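PDB 4RL3: chitinase A from Pteris ryukyuensis, which probably hydrolyses the glycosidic bonds of chitin as a glycoside hydrolase of family 18, this chain being the catalytic domain of a longer protein that also carries LysM domains. Local coordinates for residues V213-S218 with G240-I245; A154-F159 with S175-V180; F4-G9 with F28-A33; V75-G80 with Y114-I119. All coordinates share one frame; numbering follows the deposited sequence.

Contact 1 (V213-S218 with G240-I245); sequences VLASFS and GTLPGI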
loop_
_atom_site.group_PDB
_atom_site.type_symbol
_atom_site.label_atom_id
_atom_site.label_comp_id
_atom_site.label_asym_id
_atom_site.label_seq_id
_atom_site.Cartn_x
_atom_site.Cartn_y
_atom_site.Cartn_z
ATOM N N VAL A 213 6.317 -2.956 -10.477
ATOM C CA VAL A 213 6.529 -1.678 -9.808
ATOM C C VAL A 213 5.506 -0.644 -10.294
ATOM O O VAL A 213 5.534 -0.215 -11.439
ATOM C CB VAL A 213 7.978 -1.164 -9.992
ATOM C CG1 VAL A 213 8.181 0.126 -9.213
ATOM C CG2 VAL A 213 8.977 -2.223 -9.532
ATOM N N LEU A 214 4.596 -0.261 -9.401
ATOM C CA LEU A 214 3.557 0.721 -9.729
ATOM C C LEU A 214 4.072 2.148 -9.612
ATOM O O LEU A 214 4.865 2.455 -8.732
ATOM C CB LEU A 214 2.345 0.539 -8.814
ATOM C CG LEU A 214 1.744 -0.866 -8.787
ATOM C CD1 LEU A 214 0.630 -0.906 -7.766
ATOM C CD2 LEU A 214 1.255 -1.294 -10.156
ATOM N N ALA A 215 3.619 3.020 -10.514
ATOM C CA ALA A 215 3.838 4.444 -10.370
ATOM C C ALA A 215 2.870 4.969 -9.339
ATOM O O ALA A 215 1.878 4.314 -9.022
ATOM C CB ALA A 215 3.624 5.152 -11.697
ATOM N N SER A 216 3.151 6.150 -8.807
ATOM C CA SER A 216 2.302 6.740 -7.782
ATOM C C SER A 216 2.464 8.244 -7.643
ATOM O O SER A 216 3.451 8.849 -8.106
ATOM C CB SER A 216 2.557 6.091 -6.422
ATOM O OG SER A 216 3.906 6.248 -6.029
ATOM N N PHE A 217 1.463 8.831 -7.003
ATOM C CA PHE A 217 1.499 10.212 -6.576
ATOM C C PHE A 217 0.636 10.410 -5.339
ATOM O O PHE A 217 -0.158 9.543 -4.982
ATOM C CB PHE A 217 1.108 11.178 -7.717
ATOM C CG PHE A 217 -0.249 10.921 -8.339
ATOM C CD1 PHE A 217 -1.396 11.458 -7.781
ATOM C CD2 PHE A 217 -0.366 10.174 -9.502
ATOM C CE1 PHE A 217 -2.641 11.244 -8.360
ATOM C CE2 PHE A 217 -1.599 9.957 -10.090
ATOM C CZ PHE A 217 -2.739 10.493 -9.503
ATOM N N SER A 218 0.822 11.550 -4.682
ATOM C CA SER A 218 0.017 11.933 -3.544
ATOM C C SER A 218 -1.006 12.970 -3.962
ATOM O O SER A 218 -0.717 13.842 -4.784
ATOM C CB SER A 218 0.897 12.501 -2.432
ATOM O OG SER A 218 0.122 13.162 -1.440
ATOM N N GLY A 240 4.936 0.270 -23.014
ATOM C CA GLY A 240 4.501 -1.059 -22.605
ATOM C C GLY A 240 5.119 -1.486 -21.292
ATOM O O GLY A 240 5.227 -2.687 -21.023
ATOM N N THR A 241 5.500 -0.504 -20.474
ATOM C CA THR A 241 6.178 -0.774 -19.202
ATOM C C THR A 241 5.531 -0.024 -18.026
ATOM O O THR A 241 6.218 0.561 -17.202
ATOM C CB THR A 241 7.687 -0.435 -19.300
ATOM O OG1 THR A 241 7.861 0.963 -19.565
ATOM C CG2 THR A 241 8.340 -1.225 -20.416
ATOM N N LEU A 242 4.202 -0.055 -17.934
ATOM C CA LEU A 242 3.486 0.534 -16.784
ATOM C C LEU A 242 2.489 -0.499 -16.274
ATOM O O LEU A 242 1.456 -0.701 -16.901
ATOM C CB LEU A 242 2.746 1.827 -17.167
ATOM C CG LEU A 242 1.950 2.513 -16.027
ATOM C CD1 LEU A 242 2.894 3.004 -14.940
ATOM C CD2 LEU A 242 1.079 3.652 -16.553
ATOM N N PRO A 243 2.802 -1.186 -15.160
ATOM C CA PRO A 243 1.848 -2.197 -14.688
ATOM C C PRO A 243 0.626 -1.612 -13.988
ATOM O O PRO A 243 -0.400 -2.292 -13.853
ATOM C CB PRO A 243 2.665 -3.032 -13.699
ATOM C CG PRO A 243 3.783 -2.143 -13.283
ATOM C CD PRO A 243 4.089 -1.245 -14.439
ATOM N N GLY A 244 0.739 -0.371 -13.528
ATOM C CA GLY A 244 -0.344 0.242 -12.785
ATOM C C GLY A 244 0.084 1.495 -12.057
ATOM O O GLY A 244 1.243 1.925 -12.152
ATOM N N ILE A 245 -0.870 2.065 -11.332
ATOM C CA ILE A 245 -0.697 3.309 -10.598
ATOM C C ILE A 245 -1.395 3.174 -9.251
ATOM O O ILE A 245 -2.473 2.586 -9.174
ATOM C CB ILE A 245 -1.345 4.503 -11.353
ATOM C CG1 ILE A 245 -0.681 4.711 -12.716
ATOM C CG2 ILE A 245 -1.261 5.782 -10.540
ATOM C CD1 ILE A 245 -1.409 5.683 -13.608
#

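Contact 2 (A154-F159 with S175-V180); sequences ASIAPF and SVIDLV. With EDO (1,2-ethanediol), chain D.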
loop_
_atom_site.group_PDB
_atom_site.type_symbol
_atom_site.label_atom_id
_atom_site.label_comp_id
_atom_site.label_asym_id
_atom_site.label_seq_id
_atom_site.Cartn_x
_atom_site.Cartn_y
_atom_site.Cartn_z
ATOM N N ALA A 154 -0.063 -9.749 -2.226
ATOM C CA ALA A 154 0.843 -9.153 -1.245
ATOM C C ALA A 154 1.648 -8.067 -1.941
ATOM O O ALA A 154 2.075 -8.237 -3.098
ATOM C CB ALA A 154 1.762 -10.197 -0.622
ATOM N N SER A 155 1.841 -6.956 -1.235
ATOM C CA SER A 155 2.626 -5.840 -1.739
ATOM C C SER A 155 3.500 -5.240 -0.660
ATOM O O SER A 155 3.305 -5.481 0.534
ATOM C CB SER A 155 1.732 -4.744 -2.330
ATOM O OG SER A 155 0.787 -4.244 -1.386
ATOM N N ILE A 156 4.487 -4.479 -1.119
ATOM C CA ILE A 156 5.368 -3.714 -0.246
ATOM C C ILE A 156 5.291 -2.266 -0.689
ATOM O O ILE A 156 5.026 -1.999 -1.857
ATOM C CB ILE A 156 6.825 -4.239 -0.272
ATOM C CG1 ILE A 156 7.381 -4.307 -1.691
ATOM C CG2 ILE A 156 6.886 -5.618 0.373
ATOM C CD1 ILE A 156 8.877 -4.506 -1.733
ATOM N N ALA A 157 5.538 -1.341 0.241
ATOM C CA ALA A 157 5.421 0.098 -0.043
ATOM C C ALA A 157 6.719 0.868 0.275
ATOM O O ALA A 157 6.756 1.686 1.190
ATOM C CB ALA A 157 4.235 0.678 0.725
ATOM N N PRO A 158 7.792 0.604 -0.485
ATOM C CA PRO A 158 9.082 1.201 -0.143
ATOM C C PRO A 158 9.278 2.614 -0.659
ATOM O O PRO A 158 8.514 3.100 -1.489
ATOM C CB PRO A 158 10.076 0.280 -0.833
ATOM C CG PRO A 158 9.340 -0.193 -2.044
ATOM C CD PRO A 158 7.915 -0.359 -1.588
ATOM N N PHE A 159 10.331 3.248 -0.157
ATOM C CA PHE A 159 10.868 4.485 -0.717
ATOM C C PHE A 159 12.373 4.446 -0.448
ATOM O O PHE A 159 12.865 3.503 0.180
ATOM C CB PHE A 159 10.182 5.735 -0.124
ATOM C CG PHE A 159 10.335 5.880 1.363
ATOM C CD1 PHE A 159 9.530 5.162 2.245
ATOM C CD2 PHE A 159 11.281 6.743 1.880
ATOM C CE1 PHE A 159 9.691 5.311 3.624
ATOM C CE2 PHE A 159 11.445 6.892 3.250
ATOM C CZ PHE A 159 10.652 6.173 4.117
ATOM N N SER A 175 8.825 -14.163 -5.360
ATOM C CA SER A 175 7.799 -15.081 -5.843
ATOM C C SER A 175 6.456 -14.937 -5.129
ATOM O O SER A 175 5.427 -15.335 -5.677
ATOM C CB SER A 175 8.272 -16.529 -5.741
ATOM O OG SER A 175 8.381 -16.932 -4.392
ATOM N N VAL A 176 6.454 -14.387 -3.916
ATOM C CA VAL A 176 5.197 -14.208 -3.183
ATOM C C VAL A 176 4.809 -12.738 -3.002
ATOM O O VAL A 176 3.777 -12.438 -2.403
ATOM C CB VAL A 176 5.203 -14.942 -1.816
ATOM C CG1 VAL A 176 5.253 -16.455 -2.026
ATOM C CG2 VAL A 176 6.338 -14.467 -0.915
ATOM N N ILE A 177 5.608 -11.823 -3.542
ATOM C CA ILE A 177 5.265 -10.411 -3.512
ATOM C C ILE A 177 4.813 -10.003 -4.908
ATOM O O ILE A 177 5.606 -9.962 -5.835
ATOM C CB ILE A 177 6.449 -9.549 -3.029
ATOM C CG1 ILE A 177 6.780 -9.885 -1.568
ATOM C CG2 ILE A 177 6.115 -8.060 -3.134
ATOM C CD1 ILE A 177 8.113 -9.367 -1.102
ATOM N N ASP A 178 3.539 -9.678 -5.041
ATOM C CA ASP A 178 2.940 -9.427 -6.343
ATOM C C ASP A 178 3.172 -8.026 -6.861
ATOM O O ASP A 178 3.280 -7.843 -8.069
ATOM C CB ASP A 178 1.447 -9.682 -6.266
ATOM C CG ASP A 178 1.139 -11.053 -5.746
ATOM O OD1 ASP A 178 1.395 -12.036 -6.490
ATOM O OD2 ASP A 178 0.674 -11.156 -4.589
ATOM N N LEU A 179 3.201 -7.047 -5.958
ATOM C CA LEU A 179 3.220 -5.633 -6.353
ATOM C C LEU A 179 4.128 -4.823 -5.448
ATOM O O LEU A 179 4.202 -5.070 -4.239
ATOM C CB LEU A 179 1.813 -5.038 -6.312
ATOM C CG LEU A 179 0.756 -5.655 -7.222
ATOM C CD1 LEU A 179 -0.624 -5.199 -6.817
ATOM C CD2 LEU A 179 1.039 -5.318 -8.679
ATOM N N VAL A 180 4.838 -3.878 -6.059
ATOM C CA VAL A 180 5.700 -2.953 -5.346
ATOM C C VAL A 180 5.070 -1.568 -5.464
ATOM O O VAL A 180 5.082 -0.947 -6.539
ATOM C CB VAL A 180 7.147 -2.982 -5.895
ATOM C CG1 VAL A 180 8.018 -1.981 -5.132
ATOM C CG2 VAL A 180 7.723 -4.392 -5.796
HETATM C C1 EDO D . 1.081 -15.383 -6.527
HETATM O O1 EDO D . 0.273 -14.363 -5.947
HETATM C C2 EDO D . 2.428 -15.434 -5.818
HETATM O O2 EDO D . 2.278 -15.913 -4.476
#

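Contact 3 (F4-G9 with F28-A33); sequences FREYIG and FHFILA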
loop_
_atom_site.group_PDB
_atom_site.type_symbol
_atom_site.label_atom_id
_atom_site.label_comp_id
_atom_site.label_asym_id
_atom_site.label_seq_id
_atom_site.Cartn_x
_atom_site.Cartn_y
_atom_site.Cartn_z
ATOM N N PHE A 4 -4.995 -0.454 -10.496
ATOM C CA PHE A 4 -5.101 0.842 -9.842
ATOM C C PHE A 4 -5.375 0.584 -8.370
ATOM O O PHE A 4 -6.254 -0.209 -8.048
ATOM C CB PHE A 4 -6.225 1.698 -10.431
ATOM C CG PHE A 4 -6.431 2.962 -9.668
ATOM C CD1 PHE A 4 -5.526 4.011 -9.807
ATOM C CD2 PHE A 4 -7.462 3.086 -8.744
ATOM C CE1 PHE A 4 -5.671 5.168 -9.077
ATOM C CE2 PHE A 4 -7.601 4.238 -8.007
ATOM C CZ PHE A 4 -6.705 5.277 -8.172
ATOM N N ARG A 5 -4.630 1.248 -7.490
ATOM C CA ARG A 5 -4.828 1.082 -6.040
ATOM C C ARG A 5 -4.976 2.418 -5.323
ATOM O O ARG A 5 -4.369 3.412 -5.717
ATOM C CB ARG A 5 -3.687 0.283 -5.408
ATOM C CG ARG A 5 -3.053 -0.739 -6.346
ATOM C CD ARG A 5 -2.016 -1.594 -5.653
ATOM N NE ARG A 5 -2.616 -2.656 -4.852
ATOM C CZ ARG A 5 -1.982 -3.327 -3.890
ATOM N NH1 ARG A 5 -0.737 -3.024 -3.564
ATOM N NH2 ARG A 5 -2.627 -4.278 -3.222
ATOM N N GLU A 6 -5.808 2.417 -4.282
ATOM C CA GLU A 6 -6.167 3.614 -3.528
ATOM C C GLU A 6 -6.060 3.314 -2.033
ATOM O O GLU A 6 -6.853 2.530 -1.496
ATOM C CB GLU A 6 -7.610 4.024 -3.872
ATOM C CG GLU A 6 -8.100 5.320 -3.229
ATOM C CD GLU A 6 -7.723 6.568 -3.999
ATOM O OE1 GLU A 6 -6.971 6.480 -4.988
ATOM O OE2 GLU A 6 -8.185 7.651 -3.583
ATOM N N TYR A 7 -5.100 3.940 -1.354
ATOM C CA TYR A 7 -5.070 3.887 0.112
ATOM C C TYR A 7 -6.250 4.657 0.687
ATOM O O TYR A 7 -6.653 5.694 0.134
ATOM C CB TYR A 7 -3.762 4.452 0.680
ATOM C CG TYR A 7 -2.551 3.553 0.511
ATOM C CD1 TYR A 7 -1.818 3.538 -0.681
ATOM C CD2 TYR A 7 -2.131 2.723 1.540
ATOM C CE1 TYR A 7 -0.714 2.730 -0.831
ATOM C CE2 TYR A 7 -1.012 1.912 1.397
ATOM C CZ TYR A 7 -0.311 1.913 0.206
ATOM O OH TYR A 7 0.796 1.109 0.030
ATOM N N ILE A 8 -6.817 4.146 1.781
ATOM C CA ILE A 8 -7.963 4.788 2.412
ATOM C C ILE A 8 -8.106 4.438 3.891
ATOM O O ILE A 8 -7.917 3.289 4.287
ATOM C CB ILE A 8 -9.263 4.415 1.657
ATOM C CG1 ILE A 8 -10.496 5.121 2.251
ATOM C CG2 ILE A 8 -9.485 2.905 1.625
ATOM C CD1 ILE A 8 -11.689 5.096 1.337
ATOM N N GLY A 9 -8.450 5.447 4.693
ATOM C CA GLY A 9 -8.986 5.231 6.037
ATOM C C GLY A 9 -8.205 5.712 7.240
ATOM O O GLY A 9 -8.725 5.656 8.343
ATOM N N PHE A 28 -9.044 -3.026 -9.602
ATOM C CA PHE A 28 -9.142 -1.964 -8.604
ATOM C C PHE A 28 -8.912 -2.494 -7.201
ATOM O O PHE A 28 -9.625 -3.391 -6.744
ATOM C CB PHE A 28 -10.535 -1.315 -8.671
ATOM C CG PHE A 28 -10.636 -0.028 -7.898
ATOM C CD1 PHE A 28 -10.611 -0.031 -6.511
ATOM C CD2 PHE A 28 -10.717 1.188 -8.556
ATOM C CE1 PHE A 28 -10.687 1.150 -5.801
ATOM C CE2 PHE A 28 -10.787 2.371 -7.852
ATOM C CZ PHE A 28 -10.772 2.354 -6.471
ATOM N N HIS A 29 -7.922 -1.942 -6.508
ATOM C CA HIS A 29 -7.671 -2.298 -5.114
ATOM C C HIS A 29 -7.832 -1.103 -4.192
ATOM O O HIS A 29 -7.136 -0.099 -4.360
ATOM C CB HIS A 29 -6.247 -2.829 -4.918
ATOM C CG HIS A 29 -5.920 -4.043 -5.734
ATOM N ND1 HIS A 29 -4.629 -4.501 -5.897
ATOM C CD2 HIS A 29 -6.710 -4.915 -6.410
ATOM C CE1 HIS A 29 -4.634 -5.581 -6.658
ATOM N NE2 HIS A 29 -5.884 -5.856 -6.976
ATOM N N PHE A 30 -8.731 -1.200 -3.210
ATOM C CA PHE A 30 -8.637 -0.321 -2.049
ATOM C C PHE A 30 -7.616 -0.927 -1.086
ATOM O O PHE A 30 -7.528 -2.146 -0.952
ATOM C CB PHE A 30 -9.974 -0.189 -1.321
ATOM C CG PHE A 30 -11.005 0.615 -2.053
ATOM C CD1 PHE A 30 -10.906 1.994 -2.116
ATOM C CD2 PHE A 30 -12.101 -0.001 -2.644
ATOM C CE1 PHE A 30 -11.860 2.743 -2.766
ATOM C CE2 PHE A 30 -13.062 0.751 -3.303
ATOM C CZ PHE A 30 -12.940 2.118 -3.363
ATOM N N ILE A 31 -6.867 -0.066 -0.404
ATOM C CA ILE A 31 -5.948 -0.504 0.642
ATOM C C ILE A 31 -6.258 0.244 1.934
ATOM O O ILE A 31 -5.943 1.427 2.075
ATOM C CB ILE A 31 -4.477 -0.295 0.251
ATOM C CG1 ILE A 31 -4.187 -0.878 -1.131
ATOM C CG2 ILE A 31 -3.572 -0.952 1.298
ATOM C CD1 ILE A 31 -2.796 -0.572 -1.622
ATOM N N LEU A 32 -6.893 -0.455 2.864
ATOM C CA LEU A 32 -7.190 0.088 4.182
ATOM C C LEU A 32 -5.902 0.419 4.908
ATOM O O LEU A 32 -5.001 -0.423 4.991
ATOM C CB LEU A 32 -8.013 -0.923 5.000
ATOM C CG LEU A 32 -9.451 -1.088 4.526
ATOM C CD1 LEU A 32 -10.110 -2.339 5.108
ATOM C CD2 LEU A 32 -10.254 0.161 4.846
ATOM N N ALA A 33 -5.831 1.634 5.449
ATOM C CA ALA A 33 -4.636 2.106 6.140
ATOM C C ALA A 33 -5.059 2.564 7.541
ATOM O O ALA A 33 -5.849 3.486 7.629
ATOM C CB ALA A 33 -4.011 3.253 5.352
#

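Contact 4 (V75-G80 with Y114-I119); sequences VMVSLG and YHLDGI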
loop_
_atom_site.group_PDB
_atom_site.type_symbol
_atom_site.label_atom_id
_atom_site.label_comp_id
_atom_site.label_asym_id
_atom_site.label_seq_id
_atom_site.Cartn_x
_atom_site.Cartn_y
_atom_site.Cartn_z
ATOM N N VAL A 75 -10.139 -5.502 -1.718
ATOM C CA VAL A 75 -9.763 -4.624 -0.604
ATOM C C VAL A 75 -8.653 -5.297 0.200
ATOM O O VAL A 75 -8.790 -6.445 0.614
ATOM C CB VAL A 75 -10.970 -4.267 0.300
ATOM C CG1 VAL A 75 -10.556 -3.285 1.394
ATOM C CG2 VAL A 75 -12.087 -3.662 -0.541
ATOM N N MET A 76 -7.539 -4.592 0.369
ATOM C CA MET A 76 -6.387 -5.108 1.118
ATOM C C MET A 76 -6.205 -4.265 2.378
ATOM O O MET A 76 -6.940 -3.298 2.584
ATOM C CB MET A 76 -5.141 -5.095 0.217
ATOM C CG MET A 76 -5.197 -6.082 -0.964
ATOM S SD MET A 76 -6.153 -5.447 -2.348
ATOM C CE MET A 76 -5.800 -6.737 -3.540
ATOM N N VAL A 77 -5.259 -4.642 3.237
ATOM C CA VAL A 77 -4.936 -3.819 4.397
ATOM C C VAL A 77 -3.431 -3.582 4.435
ATOM O O VAL A 77 -2.653 -4.493 4.172
ATOM C CB VAL A 77 -5.455 -4.458 5.720
ATOM C CG1 VAL A 77 -4.899 -5.854 5.930
ATOM C CG2 VAL A 77 -5.184 -3.557 6.932
ATOM N N SER A 78 -3.048 -2.349 4.753
ATOM C CA SER A 78 -1.652 -1.955 4.887
ATOM C C SER A 78 -1.219 -1.986 6.349
ATOM O O SER A 78 -1.975 -1.604 7.241
ATOM C CB SER A 78 -1.456 -0.557 4.311
ATOM O OG SER A 78 -0.080 -0.233 4.255
ATOM N N LEU A 79 0.003 -2.473 6.567
ATOM C CA LEU A 79 0.576 -2.666 7.894
ATOM C C LEU A 79 1.583 -1.584 8.225
ATOM O O LEU A 79 2.486 -1.296 7.434
ATOM C CB LEU A 79 1.272 -4.015 7.984
ATOM C CG LEU A 79 0.551 -5.242 7.448
ATOM C CD1 LEU A 79 1.374 -6.478 7.766
ATOM C CD2 LEU A 79 -0.854 -5.380 8.002
ATOM N N GLY A 80 1.429 -1.004 9.417
ATOM C CA GLY A 80 2.420 -0.096 9.973
ATOM C C GLY A 80 2.084 1.361 9.804
ATOM O O GLY A 80 1.417 1.946 10.643
ATOM N N TYR A 114 -13.161 -8.846 7.718
ATOM C CA TYR A 114 -13.393 -7.710 6.821
ATOM C C TYR A 114 -13.468 -8.104 5.332
ATOM O O TYR A 114 -13.608 -7.228 4.480
ATOM C CB TYR A 114 -12.328 -6.621 7.054
ATOM C CG TYR A 114 -12.674 -5.750 8.244
ATOM C CD1 TYR A 114 -12.440 -6.184 9.533
ATOM C CD2 TYR A 114 -13.254 -4.489 8.070
ATOM C CE1 TYR A 114 -12.792 -5.412 10.621
ATOM C CE2 TYR A 114 -13.598 -3.701 9.152
ATOM C CZ TYR A 114 -13.365 -4.161 10.426
ATOM O OH TYR A 114 -13.725 -3.393 11.518
ATOM N N HIS A 115 -13.443 -9.402 5.023
ATOM C CA HIS A 115 -13.607 -9.884 3.637
ATOM C C HIS A 115 -12.478 -9.362 2.740
ATOM O O HIS A 115 -12.701 -8.953 1.609
ATOM C CB HIS A 115 -14.968 -9.465 3.059
ATOM C CG HIS A 115 -16.087 -9.512 4.045
ATOM N ND1 HIS A 115 -16.553 -10.688 4.587
ATOM C CD2 HIS A 115 -16.821 -8.520 4.603
ATOM C CE1 HIS A 115 -17.541 -10.421 5.425
ATOM N NE2 HIS A 115 -17.722 -9.112 5.455
ATOM N N LEU A 116 -11.261 -9.382 3.264
ATOM C CA LEU A 116 -10.134 -8.779 2.563
ATOM C C LEU A 116 -9.432 -9.766 1.633
ATOM O O LEU A 116 -9.644 -10.978 1.698
ATOM C CB LEU A 116 -9.142 -8.197 3.577
ATOM C CG LEU A 116 -9.736 -7.204 4.578
ATOM C CD1 LEU A 116 -8.673 -6.694 5.537
ATOM C CD2 LEU A 116 -10.400 -6.031 3.878
ATOM N N ASP A 117 -8.546 -9.225 0.806
ATOM C CA ASP A 117 -7.909 -9.959 -0.278
ATOM C C ASP A 117 -6.394 -10.000 -0.196
ATOM O O ASP A 117 -5.752 -10.682 -0.996
ATOM C CB ASP A 117 -8.302 -9.302 -1.601
ATOM C CG ASP A 117 -9.783 -9.427 -1.888
ATOM O OD1 ASP A 117 -10.195 -10.557 -2.221
ATOM O OD2 ASP A 117 -10.524 -8.430 -1.744
ATOM N N GLY A 118 -5.807 -9.264 0.748
ATOM C CA GLY A 118 -4.367 -9.152 0.785
ATOM C C GLY A 118 -3.826 -8.158 1.775
ATOM O O GLY A 118 -4.581 -7.477 2.479
ATOM N N ILE A 119 -2.498 -8.106 1.842
ATOM C CA ILE A 119 -1.798 -7.207 2.751
ATOM C C ILE A 119 -0.706 -6.440 2.018
ATOM O O ILE A 119 -0.154 -6.911 1.028
ATOM C CB ILE A 119 -1.186 -7.942 3.970
ATOM C CG1 ILE A 119 -0.098 -8.949 3.563
ATOM C CG2 ILE A 119 -2.291 -8.643 4.754
ATOM C CD1 ILE A 119 0.751 -9.440 4.716
#

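Contact 1 (V213-S218 with G240-I245)
Ala215 and Ile245 pair as parallel strand neighbours, their CA atoms 4.7 Å apart, through a hydrogen bond from Ala215 N to Gly244 O (3.1 Å, 148° at the hydrogen) and a CA-H...O contact from Ile245 CA to Ala215 O. Just before this bridge the fit is close. Leu214 CD2 lies 3.4 Å from Gly244 CA, tighter than usual for two carbons, and a side chain on Gly244 would collide with that methyl. Leu214 gets there with CG anti to its carbonyl carbon (chi1 -55°), which swings CD2 across the glycine backbone and on to the ring of Pro243. The proline meets the other segment at its CG, which sits 3.2 Å from Val213 O. On the face that carries Ala215 and Ile245, Ala215 CB touches Leu242 CD1 at 4.0 Å; Phe217 CE2 meets Ile245 CG2 obliquely at 4.2 Å. The unit is a beta-alpha-beta crossover of the TIM barrel: helix 226-238 ends in a Schellman motif at Gly240 before the chain turns into strand 244-248. That helix packs on Ala215, Phe217 and Leu242, helix 261-271 packs on Phe217, Leu242 and Ile245, and strand 244-248 is bonded in turn to strand 3-8 beyond it.

Contact 2 (A154-F159 with S175-V180)
Ala154 O is gripped by two successive amides: Asp178 N at 2.8 Å from Ala154 O, tilted from the carbonyl plane, and Leu179 N, in that plane, at 3.3 Å. The fork absorbs an irregularity in the parallel pairing, because Ala154 lies nearest Ile177 while Ser155 already pairs with Leu179. Asp178 returns the bond through its side chain. A first torsion of -55° sets CG beside the backbone N and turns the carboxylate back to Ala154, where OD2 takes Ala154 N on its anti lone pair, at 2.8 Å and nearly straight (167°). Lys146 makes a salt bridge to the same OD2, and a 1,2-ethanediol, probably from the crystallisation liquor, gives its O1 to Asp178 OD1 at 2.6 Å and also bonds Lys146. A leucine in place of Asp178 would probably leave Ala154 N and the ammonium of Lys146 without this acceptor, loosening the start of the strand pair. Beyond the fork the ladder resumes with Ile156 N to Leu179 O, 3.2 Å. Ile156 and Val180 then lie side by side, CG1 to CG2 at 4.1 Å, and the ring of Pro158 crosses Val180 at about a right angle, CG to CG1 at 3.8 Å. These residues face helix 163-173, the connection of this beta-alpha-beta unit of the barrel. Ser155, on the other face, turns OG inward to Asp120 and Arg5. The lysine salt bridge and the amide donor are consistent with an ionised Asp178, whose OD2 serves both a backbone amide and the lysine.

Contact 3 (F4-G9 with F28-A33)
From His29 N to Phe4 O (2.9 Å) up to Ala33 N to Ile8 O (2.9 Å), five backbone hydrogen bonds join parallel strands 4-8 and 28-33, which cross at -22°, in an unbroken ladder. The polar side-chain interactions lie on the face that carries Arg5, His29, Tyr7 and Ile31, the interior of the TIM barrel. Arg5 bends at chi3 (79°), bringing NE to His29 ND1 at 2.9 Å; the donor lies in the plane of the imidazole, although the two flat groups stand steeply to one another. NH2 adds a weak bond to the same nitrogen, while NH1 is bonded to Ser155 and Asn181. Tyr7 OH hydrogen-bonds Asp120, in the DxDxE signature of the family, and Asn181. Without the guanidinium, as with an alanine here in place of Arg5, His29 ND1 would probably lose these donors and the imidazole be freer to turn. Of the apolar contacts on this face, Ile31 does most: its CD1 covers the guanidinium, 3.7 Å from Arg5 CZ, and also stands over the Tyr7 ring, 4.1 Å from the centroid, in a CH-pi contact. Aromatic packing marks the other face, where Phe4 and Phe28 lie against helix 261-271. The two rings are side by side with their planes at 57°, CD2 to CE2 at 3.5 Å, and Ile8 CG2 crosses to Phe30 CD1 at 4.1 Å. Since ND1 accepts, His29 is more likely neutral than charged beside the arginine, and Arg5 spreads its donors over His29, Ser155 and Asn181 within the barrel.

Contact 4 (V75-G80 with Y114-I119)
The carboxylate of Asp117 is the flat side-chain group that meets the other strand, and it does so at its rim: OD2 takes Val75 N on its anti lone pair, 3.0 Å away and close to straight (162°). The same oxygen has its strongest partner in Lys67, through a salt bridge. Torsion about the first bond (chi1 -65°) folds the carboxylate back on Val75, so backbone and side chain of Asp117 both hold that residue, Asp117 N reaching Val75 O at 2.8 Å. Met76, bent at chi2, brings CE against Asp117 CB. Further on, Val77 N bonds Gly118 O at 3.0 Å. Gly118 gives Met76 room, CG lying 3.6 Å from Gly118 CA, where a CB on the glycine would be tight; Gly118 N is buried with no partner in the model. The pairing is that of adjacent parallel strands of the TIM barrel, with helix 96-114 in the connection, and Asp117 opens the DxxDxDxE sequence by which family 18 is recognised. Leu116 straddles two valines on the outward face, CD2 at 3.7 Å from Val75 CG1 and CD1 at 3.9 Å from Val77 CG1. Ile119 continues the row, its CG2 4.0 Å from Val77 CG1 and its CD1 4.3 Å from Leu79 CD1. Val75 leans on helix 60-69, and Leu79 and Ile119 on helix 131-147, whereas Met76 points into the barrel, against His29.

In the fold
Contact 3 comes first along the chain, closing the helix-free connection between strands 3-8 and 27-36. Contact 4 follows, then contact 2, then contact 1; each closes its own loop before the next opens, so none nests or crosses. They join as neighbours in one curled sheet. Phe30 O and Leu32 O bond to Met76 N and Ser78 N, linking contacts 3 and 4, and Ile119 O to Ser155 N carries the sheet on to contact 2. Val180 O to Leu214 N reaches contact 1, and Ile245 O to Arg5 N returns to contact 3, completing the ring of the TIM barrel. Across the interior, Arg5 NH1 meets Ser155 OG.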